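Long-range contact in cytolethal distending toxin subunit B (Escherichia coli, PDB 2F1N), which nicks DNA as the endonuclease subunit of a tripartite toxin and very probably damages the DNA of intoxicated cells, arresting them at G2/M: residues A52-G57 / V107-V112. Residues are numbered along the deposited sequence; the frame is centred on the assembly and turned at random.
Sequences AVQEAG and VNLALV
V53 and A110 form an antiparallel hydrogen-bonded pair: V53 N reaches A110 O at 2.8 Å, and A110 N returns to V53 O at 3.0 Å with an almost straight N-H...O angle of 171°. Their side chains share one face of the sheet, CB to CB 4.1 Å; on the other face L111 CD2 lies 4.0 Å from A52 CB in the neighbouring non-hydrogen-bonded pair. The ladder then breaks where the chain turns at Q54 and E55, the latter with positive phi (46°). Beyond the corner A56 N donates to N108 O at 2.9 Å from above the carbonyl plane, while E55 N, 3.1 Å from that oxygen, has too poor an angle to bond it and donates to a water instead. This water also makes a weak bond to V107 O, linking E55 to V107.

N108 closes the far end. With CG beside its backbone N (chi1 -63°), the amide sends ND2 to G57 O at 2.7 Å, an acceptor lying exactly in the amide plane. OD1 accepts from V100 N, so bonds at both ends of the amide fix its rotation.

Further out, F97 of strand 92-98 touches A56, N108 and A110, and T145 OG1 gives V53 O a second bond. Strands 50-56 and 109-113 are neighbours in one of the two sheets of the DNase I-like fold. The chemistry implies that at this largely buried corner, where E55 OE2 is hydrogen-bonded to N22 ND2 of strand 18-25, the regular ladder gives way to one backbone bond, the N108 amide bond and a weaker water link.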
# COMPACT_ATOMS: atom_id res chain seq x y z
N ALA A 52 2.16 -0.30 -3.19
CA ALA A 52 0.92 0.30 -2.76
C ALA A 52 0.86 1.68 -3.40
O ALA A 52 1.84 2.45 -3.37
CB ALA A 52 0.85 0.43 -1.22
N VAL A 53 -0.29 2.00 -3.96
CA VAL A 53 -0.48 3.29 -4.66
C VAL A 53 -1.67 4.05 -4.07
O VAL A 53 -2.75 3.45 -3.78
CB VAL A 53 -0.72 3.04 -6.19
CG1 VAL A 53 -0.75 4.42 -6.99
CG2 VAL A 53 0.33 2.09 -6.77
N GLN A 54 -1.48 5.38 -3.89
CA GLN A 54 -2.58 6.28 -3.51
C GLN A 54 -2.76 7.37 -4.59
O GLN A 54 -1.85 7.58 -5.39
CB GLN A 54 -2.34 6.94 -2.12
CG GLN A 54 -2.02 5.84 -1.03
CD GLN A 54 -0.54 5.49 -1.05
OE1 GLN A 54 0.31 6.36 -1.28
NE2 GLN A 54 -0.22 4.18 -0.89
N GLU A 55 -3.95 7.99 -4.62
CA GLU A 55 -4.34 8.93 -5.71
C GLU A 55 -3.98 8.29 -7.05
O GLU A 55 -3.31 8.90 -7.90
CB GLU A 55 -3.67 10.29 -5.52
CG GLU A 55 -4.02 10.87 -4.14
CD GLU A 55 -3.55 12.31 -3.93
OE1 GLU A 55 -3.46 13.11 -4.92
OE2 GLU A 55 -3.37 12.63 -2.75
N ALA A 56 -4.48 7.07 -7.26
CA ALA A 56 -3.96 6.21 -8.32
C ALA A 56 -4.51 6.57 -9.72
O ALA A 56 -4.00 6.07 -10.73
CB ALA A 56 -4.25 4.71 -8.01
N GLY A 57 -5.51 7.45 -9.80
CA GLY A 57 -6.02 7.75 -11.14
C GLY A 57 -6.79 6.55 -11.71
O GLY A 57 -7.69 6.01 -11.07
N VAL A 107 -8.71 10.16 -5.63
CA VAL A 107 -8.31 9.47 -4.40
C VAL A 107 -8.45 7.94 -4.56
O VAL A 107 -8.65 7.20 -3.58
CB VAL A 107 -9.01 10.08 -3.10
CG1 VAL A 107 -8.66 11.56 -2.92
CG2 VAL A 107 -10.51 9.88 -3.11
N ASN A 108 -8.23 7.46 -5.79
CA ASN A 108 -8.30 5.99 -6.01
C ASN A 108 -7.12 5.27 -5.39
O ASN A 108 -6.07 5.84 -5.21
CB ASN A 108 -8.44 5.66 -7.48
CG ASN A 108 -9.74 6.21 -8.07
OD1 ASN A 108 -10.72 6.36 -7.36
ND2 ASN A 108 -9.77 6.39 -9.36
N LEU A 109 -7.31 3.99 -5.09
CA LEU A 109 -6.26 3.17 -4.46
C LEU A 109 -5.89 1.98 -5.31
O LEU A 109 -6.74 1.45 -6.05
CB LEU A 109 -6.75 2.61 -3.12
CG LEU A 109 -6.98 3.63 -2.02
CD1 LEU A 109 -7.85 2.94 -0.95
CD2 LEU A 109 -5.70 4.18 -1.48
N ALA A 110 -4.62 1.57 -5.22
CA ALA A 110 -4.21 0.31 -5.88
C ALA A 110 -3.10 -0.41 -5.14
O ALA A 110 -2.32 0.19 -4.39
CB ALA A 110 -3.76 0.57 -7.38
N LEU A 111 -3.04 -1.71 -5.40
CA LEU A 111 -1.86 -2.53 -5.10
C LEU A 111 -1.44 -3.22 -6.38
O LEU A 111 -2.29 -3.77 -7.12
CB LEU A 111 -2.22 -3.54 -4.03
CG LEU A 111 -2.34 -3.06 -2.60
CD1 LEU A 111 -3.24 -4.06 -1.81
CD2 LEU A 111 -0.91 -3.04 -1.99
N VAL A 112 -0.14 -3.24 -6.65
CA VAL A 112 0.40 -3.94 -7.80
C VAL A 112 1.32 -5.04 -7.25
O VAL A 112 2.13 -4.78 -6.33
CB VAL A 112 1.25 -2.99 -8.65
CG1 VAL A 112 1.60 -3.66 -10.01
CG2 VAL A 112 0.48 -1.66 -8.87
O HOH W 1 -5.88 7.61 -2.61